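Local coordinates for cellulosomal scaffoldin adaptor protein B (Acetivibrio cellulolyticus, PDB 4UYP) that joins cellulosomes to the bacterial cell surface as an adaptor scaffoldin, its calcium-binding type I dockerin domain docking onto a cohesin of the anchoring scaffoldin ScaC, at residues 13-22 against 50-61. The protein carries 2 engineered substitutions. Residues are numbered along the deposited sequence; the frame is centred on the assembly and turned at random. Where two conformers were deposited one is given.
Sequences VRSIDAVLIR and KINDAVLVRDYV. Engineered in segment 13-22: Ser15 (natural residue Ile), Ile16 (natural residue Asn). With CA (calcium ion), chain L; CA (calcium ion), chain K.
Ala18 lies opposite Ala54 where helices 15-26 and 51-61 of the type I dockerin fold, a pair of EF-hand-like calcium loop-helix units, run antiparallel. The N-to-C directions of the segment axes differ by 173°, with a closest approach of 8.1 Å, a closeness that the small alanines permit: Ala18 CB lies 3.3 Å from Ala54 O and also touches the backbone N and CB of Arg58. No hydrogen bond crosses the interface; side chains pack on one another and on backbone.

Val57 can be followed outward from helix 51-61. Its CB rests 4.0 Å from Ala18 CB, and there the side chain forks. With CG1 anti to the backbone N (chi1 175°), that methyl turns to the start of helix 15-26, meeting Ala18 N and, at 3.9 Å, Val13 CG1; CG2 goes the other way, to Ile21 CD1 at 3.6 Å. Ile21 in turn lays CG2 against Ala54 CB. At the other end, Val13 CG1 reaches Tyr60 CD2 (3.8 Å), the side chains crossing at about a right angle, while Val61 CG2 packs on the carbonyl carbon of Arg14.

Asp17 and Asp53 bind separate calcium ions with both carboxylate oxygens, each together with a water, and with Asp6, Asp8, Asn10 and the backbone O of Ser12, or Asp42, Asp44, Asn46 and that of Ser48. Arg22 and Lys50 form salt bridges with Glu78 and Glu128 of a neighbouring ScaC cohesin chain. Both loops repeat one detail: OD2 of the aspartate takes a backbone N-H on its anti lone pair, Arg14 N to Asp17 OD2 at 2.8 Å and Lys50 N to Asp53 OD2 at 2.9 Å.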
ATOM      1  N   VAL B  13      22.992  19.842   9.472  1.00 15.38           N
ATOM      2  CA  VAL B  13      21.879  19.009   9.942  1.00 14.44           C
ATOM      3  C   VAL B  13      21.057  19.864  10.886  1.00 15.53           C
ATOM      4  O   VAL B  13      21.502  20.366  11.915  1.00 15.10           O
ATOM      5  CB  VAL B  13      22.425  17.785  10.671  1.00 15.34           C
ATOM      6  CG1 VAL B  13      21.249  16.867  11.012  1.00 16.24           C
ATOM      7  CG2 VAL B  13      23.376  17.027   9.722  1.00 17.31           C
ATOM      8  N   ARG B  14      19.770  20.032  10.516  1.00 14.35           N
ATOM      9  CA  ARG B  14      18.889  21.026  11.143  1.00 15.55           C
ATOM     10  C   ARG B  14      17.534  20.396  11.363  1.00 13.46           C
ATOM     11  O   ARG B  14      17.203  19.386  10.793  1.00 12.30           O
ATOM     12  CB  ARG B  14      18.675  22.234  10.236  1.00 15.69           C
ATOM     13  CG  ARG B  14      19.970  22.849   9.746  1.00 17.66           C
ATOM     14  CD  ARG B  14      20.635  23.391  10.995  1.00 19.39           C
ATOM     15  NE  ARG B  14      20.205  24.694  11.422  1.00 21.04           N
ATOM     16  CZ  ARG B  14      20.383  25.880  10.753  1.00 25.46           C
ATOM     17  NH1 ARG B  14      21.054  25.907   9.586  1.00 25.60           N
ATOM     18  NH2 ARG B  14      19.888  27.066  11.245  1.00 23.15           N
ATOM     19  N   SER B  15      16.734  21.092  12.147  1.00 12.63           N
ATOM     20  CA  SER B  15      15.362  20.570  12.458  0.50 11.57           C
ATOM     21  C   SER B  15      14.581  20.193  11.225  1.00 11.46           C
ATOM     22  O   SER B  15      13.813  19.178  11.155  1.00 12.48           O
ATOM     23  CB  SER B  15      14.577  21.555  13.280  0.50 11.55           C
ATOM     24  OG  SER B  15      15.164  21.674  14.571  0.50 10.79           O
ATOM     25  N   ILE B  16      14.682  21.070  10.202  1.00 11.11           N
ATOM     26  CA  ILE B  16      13.877  20.854   8.994  1.00 11.78           C
ATOM     27  C   ILE B  16      14.227  19.562   8.285  1.00 12.13           C
ATOM     28  O   ILE B  16      13.408  18.951   7.623  1.00 11.97           O
ATOM     29  CB  ILE B  16      13.937  22.079   8.060  1.00 12.01           C
ATOM     30  CG1 ILE B  16      12.771  22.109   7.028  1.00 12.87           C
ATOM     31  CG2 ILE B  16      15.287  22.145   7.338  1.00 14.72           C
ATOM     32  CD1 ILE B  16      11.374  22.350   7.687  1.00 14.07           C
ATOM     33  N   ASP B  17      15.529  19.123   8.379  1.00 11.15           N
ATOM     34  CA  ASP B  17      15.899  17.847   7.760  1.00 11.36           C
ATOM     35  C   ASP B  17      15.028  16.707   8.291  1.00 11.62           C
ATOM     36  O   ASP B  17      14.677  15.839   7.525  1.00 11.99           O
ATOM     37  CB  ASP B  17      17.424  17.579   7.989  1.00 13.16           C
ATOM     38  CG  ASP B  17      18.342  18.558   7.212  1.00 14.93           C
ATOM     39  OD1 ASP B  17      18.261  18.672   5.964  1.00 14.26           O
ATOM     40  OD2 ASP B  17      19.214  19.201   7.869  1.00 13.64           O
ATOM     41  N   ALA B  18      14.731  16.712   9.597  1.00 11.18           N
ATOM     42  CA  ALA B  18      13.950  15.594  10.133  1.00 10.93           C
ATOM     43  C   ALA B  18      12.510  15.744   9.652  1.00 11.18           C
ATOM     44  O   ALA B  18      11.824  14.734   9.498  1.00 10.33           O
ATOM     45  CB  ALA B  18      13.996  15.651  11.696  1.00 11.41           C
ATOM     46  N   VAL B  19      12.014  16.997   9.504  1.00 10.28           N
ATOM     47  CA  VAL B  19      10.672  17.195   8.922  1.00  9.95           C
ATOM     48  C   VAL B  19      10.586  16.623   7.514  1.00 10.18           C
ATOM     49  O   VAL B  19       9.583  15.955   7.132  1.00 10.74           O
ATOM     50  CB  VAL B  19      10.331  18.644   8.933  1.00 10.26           C
ATOM     51  CG1 VAL B  19       8.936  18.846   8.283  1.00 10.95           C
ATOM     52  CG2 VAL B  19      10.240  19.239  10.354  1.00 12.12           C
ATOM     53  N   LEU B  20      11.632  16.816   6.691  1.00 11.31           N
ATOM     54  CA  LEU B  20      11.641  16.286   5.353  1.00 10.85           C
ATOM     55  C   LEU B  20      11.613  14.794   5.318  1.00 10.96           C
ATOM     56  O   LEU B  20      10.910  14.170   4.491  1.00 11.01           O
ATOM     57  CB  LEU B  20      12.822  16.795   4.544  1.00 13.33           C
ATOM     58  CG  LEU B  20      12.762  18.299   4.339  1.00 15.69           C
ATOM     59  CD1 LEU B  20      14.082  18.819   3.726  1.00 18.06           C
ATOM     60  CD2 LEU B  20      11.691  18.558   3.244  1.00 20.35           C
ATOM     61  N   ILE B  21      12.354  14.103   6.239  1.00 10.85           N
ATOM     62  CA  ILE B  21      12.285  12.666   6.282  1.00 10.14           C
ATOM     63  C   ILE B  21      10.848  12.251   6.665  1.00 10.54           C
ATOM     64  O   ILE B  21      10.317  11.279   6.060  1.00 10.22           O
ATOM     65  CB  ILE B  21      13.266  12.109   7.316  1.00 10.51           C
ATOM     66  CG1 ILE B  21      14.712  12.448   6.881  1.00 12.86           C
ATOM     67  CG2 ILE B  21      13.140  10.615   7.395  1.00 10.97           C
ATOM     68  CD1 ILE B  21      15.782  12.027   7.919  1.00 12.11           C
ATOM     69  N   ARG B  22      10.251  12.931   7.650  1.00 10.20           N
ATOM     70  CA  ARG B  22       8.842  12.624   7.979  1.00  9.69           C
ATOM     71  C   ARG B  22       7.897  12.825   6.722  1.00  9.61           C
ATOM     72  O   ARG B  22       6.995  11.967   6.496  1.00 10.41           O
ATOM     73  CB  ARG B  22       8.445  13.468   9.182  1.00  9.88           C
ATOM     74  CG  ARG B  22       6.984  13.173   9.620  1.00 10.15           C
ATOM     75  CD  ARG B  22       6.688  13.996  10.864  1.00 10.68           C
ATOM     76  NE  ARG B  22       6.596  15.424  10.527  1.00 11.19           N
ATOM     77  CZ  ARG B  22       6.707  16.388  11.431  1.00 13.18           C
ATOM     78  NH1 ARG B  22       7.039  16.170  12.692  1.00 14.00           N
ATOM     79  NH2 ARG B  22       6.459  17.619  11.010  1.00 15.05           N
ATOM     80  N   LYS B  50      12.703   5.208   7.144  1.00 11.69           N
ATOM     81  CA  LYS B  50      11.582   4.901   8.032  1.00 11.13           C
ATOM     82  C   LYS B  50      11.479   5.947   9.051  1.00 10.11           C
ATOM     83  O   LYS B  50      12.293   6.859   9.188  1.00 10.61           O
ATOM     84  CB  LYS B  50      11.753   3.559   8.681  1.00 10.35           C
ATOM     85  CG  LYS B  50      11.949   2.369   7.689  1.00 12.41           C
ATOM     86  CD  LYS B  50      12.202   1.067   8.395  1.00 12.88           C
ATOM     87  CE  LYS B  50      10.993   0.566   9.088  1.00 13.19           C
ATOM     88  NZ  LYS B  50      11.214  -0.794   9.699  1.00 16.92           N
ATOM     89  N   ILE B  51      10.359   5.911   9.843  1.00  9.95           N
ATOM     90  CA  ILE B  51      10.147   6.980  10.788  1.00 10.66           C
ATOM     91  C   ILE B  51      11.293   7.139  11.806  1.00 10.31           C
ATOM     92  O   ILE B  51      11.485   8.265  12.296  1.00 10.87           O
ATOM     93  CB  ILE B  51       8.715   6.816  11.501  1.00  9.41           C
ATOM     94  CG1 ILE B  51       8.270   8.112  12.270  1.00  9.83           C
ATOM     95  CG2 ILE B  51       8.709   5.621  12.426  1.00  9.95           C
ATOM     96  CD1 ILE B  51       8.235   9.346  11.397  1.00 12.26           C
ATOM     97  N   ASN B  52      11.943   6.026  12.156  1.00 10.08           N
ATOM     98  CA  ASN B  52      12.977   6.264  13.167  1.00 10.57           C
ATOM     99  C   ASN B  52      14.156   7.025  12.595  1.00 11.31           C
ATOM    100  O   ASN B  52      14.821   7.703  13.392  1.00 11.34           O
ATOM    101  CB  ASN B  52      13.468   4.908  13.687  1.00 10.91           C
ATOM    102  CG  ASN B  52      14.268   4.137  12.659  1.00 11.55           C
ATOM    103  OD1 ASN B  52      13.865   3.959  11.496  1.00 11.69           O
ATOM    104  ND2 ASN B  52      15.467   3.642  13.066  1.00 13.51           N
ATOM    105  N   ASP B  53      14.390   7.029  11.290  1.00 10.31           N
ATOM    106  CA  ASP B  53      15.441   7.912  10.724  1.00 10.65           C
ATOM    107  C   ASP B  53      15.094   9.327  11.017  1.00 11.38           C
ATOM    108  O   ASP B  53      15.953  10.145  11.337  1.00 11.58           O
ATOM    109  CB  ASP B  53      15.594   7.680   9.237  1.00 11.09           C
ATOM    110  CG  ASP B  53      16.068   6.304   8.882  1.00 11.68           C
ATOM    111  OD1 ASP B  53      17.186   5.864   9.281  1.00 12.56           O
ATOM    112  OD2 ASP B  53      15.396   5.557   8.081  1.00 11.72           O
ATOM    113  N   ALA B  54      13.767   9.705  10.922  1.00 10.68           N
ATOM    114  CA  ALA B  54      13.415  11.095  11.139  1.00 10.95           C
ATOM    115  C   ALA B  54      13.652  11.460  12.632  1.00 10.38           C
ATOM    116  O   ALA B  54      14.162  12.550  12.888  1.00 11.07           O
ATOM    117  CB  ALA B  54      11.878  11.244  10.766  1.00 10.98           C
ATOM    118  N   VAL B  55      13.277  10.585  13.545  1.00 11.29           N
ATOM    119  CA  VAL B  55      13.428  10.921  14.940  0.50 10.48           C
ATOM    120  C   VAL B  55      14.907  10.923  15.348  1.00 11.06           C
ATOM    121  O   VAL B  55      15.275  11.768  16.178  1.00 11.55           O
ATOM    122  CB  VAL B  55      12.530  10.088  15.842  0.50 10.45           C
ATOM    123  CG1 VAL B  55      13.088   8.683  16.158  0.50  8.55           C
ATOM    124  CG2 VAL B  55      12.067  10.905  17.029  0.50 10.92           C
ATOM    125  N   LEU B  56      15.711  10.078  14.685  1.00 11.53           N
ATOM    126  CA  LEU B  56      17.168  10.153  14.920  1.00 11.50           C
ATOM    127  C   LEU B  56      17.718  11.467  14.494  1.00 12.28           C
ATOM    128  O   LEU B  56      18.566  12.054  15.229  1.00 11.99           O
ATOM    129  CB  LEU B  56      17.867   8.970  14.251  1.00 11.27           C
ATOM    130  CG  LEU B  56      17.683   7.589  14.923  1.00 12.47           C
ATOM    131  CD1 LEU B  56      18.145   6.462  14.007  1.00 12.85           C
ATOM    132  CD2 LEU B  56      18.461   7.487  16.288  1.00 13.39           C
ATOM    133  N   VAL B  57      17.382  11.947  13.315  1.00 11.43           N
ATOM    134  CA  VAL B  57      17.860  13.265  12.948  1.00 11.12           C
ATOM    135  C   VAL B  57      17.395  14.335  13.921  1.00 12.73           C
ATOM    136  O   VAL B  57      18.191  15.202  14.350  1.00 12.57           O
ATOM    137  CB  VAL B  57      17.463  13.598  11.469  1.00 11.52           C
ATOM    138  CG1 VAL B  57      17.847  15.035  11.090  1.00 11.61           C
ATOM    139  CG2 VAL B  57      18.183  12.620  10.554  1.00 12.03           C
ATOM    140  N   ARG B  58      16.103  14.353  14.302  1.00 11.65           N
ATOM    141  CA  ARG B  58      15.662  15.333  15.271  1.00 12.41           C
ATOM    142  C   ARG B  58      16.461  15.246  16.562  1.00 12.35           C
ATOM    143  O   ARG B  58      16.886  16.288  17.096  1.00 12.16           O
ATOM    144  CB  ARG B  58      14.202  15.049  15.575  1.00 14.48           C
ATOM    145  CG  ARG B  58      13.710  16.108  16.552  1.00 15.30           C
ATOM    146  CD  ARG B  58      12.430  15.640  17.155  1.00 15.85           C
ATOM    147  NE  ARG B  58      12.672  14.511  18.088  1.00 15.37           N
ATOM    148  CZ  ARG B  58      11.730  13.895  18.767  1.00 13.85           C
ATOM    149  NH1 ARG B  58      10.423  14.200  18.601  1.00 14.39           N
ATOM    150  NH2 ARG B  58      12.052  12.886  19.614  1.00 12.50           N
ATOM    151  N   ASP B  59      16.672  14.011  17.018  1.00 11.68           N
ATOM    152  CA  ASP B  59      17.394  13.815  18.319  1.00 12.64           C
ATOM    153  C   ASP B  59      18.830  14.230  18.169  1.00 13.63           C
ATOM    154  O   ASP B  59      19.371  14.740  19.189  1.00 15.01           O
ATOM    155  CB  ASP B  59      17.233  12.377  18.781  1.00 11.37           C
ATOM    156  CG  ASP B  59      15.789  12.040  19.182  1.00 11.32           C
ATOM    157  OD1 ASP B  59      14.931  12.968  19.264  1.00 13.34           O
ATOM    158  OD2 ASP B  59      15.546  10.862  19.450  1.00 13.23           O
ATOM    159  N   TYR B  60      19.456  14.067  17.044  1.00 12.72           N
ATOM    160  CA  TYR B  60      20.816  14.632  16.881  1.00 13.84           C
ATOM    161  C   TYR B  60      20.764  16.168  16.975  1.00 14.29           C
ATOM    162  O   TYR B  60      21.601  16.814  17.650  1.00 15.62           O
ATOM    163  CB  TYR B  60      21.374  14.210  15.502  1.00 14.14           C
ATOM    164  CG  TYR B  60      22.671  14.830  15.111  1.00 17.10           C
ATOM    165  CD1 TYR B  60      23.854  14.199  15.496  1.00 19.68           C
ATOM    166  CD2 TYR B  60      22.737  15.994  14.383  1.00 17.28           C
ATOM    167  CE1 TYR B  60      25.090  14.757  15.199  1.00 23.14           C
ATOM    168  CE2 TYR B  60      23.996  16.503  14.009  1.00 19.84           C
ATOM    169  CZ  TYR B  60      25.149  15.867  14.433  1.00 23.82           C
ATOM    170  OH  TYR B  60      26.357  16.524  14.035  1.00 24.01           O
ATOM    171  N   VAL B  61      19.827  16.795  16.251  1.00 12.69           N
ATOM    172  CA  VAL B  61      19.719  18.249  16.275  1.00 14.04           C
ATOM    173  C   VAL B  61      19.582  18.735  17.713  1.00 15.93           C
ATOM    174  O   VAL B  61      20.161  19.765  18.097  1.00 17.32           O
ATOM    175  CB  VAL B  61      18.567  18.715  15.371  1.00 15.43           C
ATOM    176  CG1 VAL B  61      18.350  20.211  15.584  1.00 17.62           C
ATOM    177  CG2 VAL B  61      18.951  18.451  13.905  1.00 15.55           C
TER
HETATM  178 CA    CA L 201      20.150  20.428   6.047  1.00 14.74          CA
HETATM  179 CA    CA K 200      16.859   3.704   7.941  1.00 13.19          CA
HETATM  180  O   HOH W   1      15.348   2.750   9.569  1.00 11.66           O
HETATM  181  O   HOH W   2      18.487  22.067   6.634  1.00 13.15           O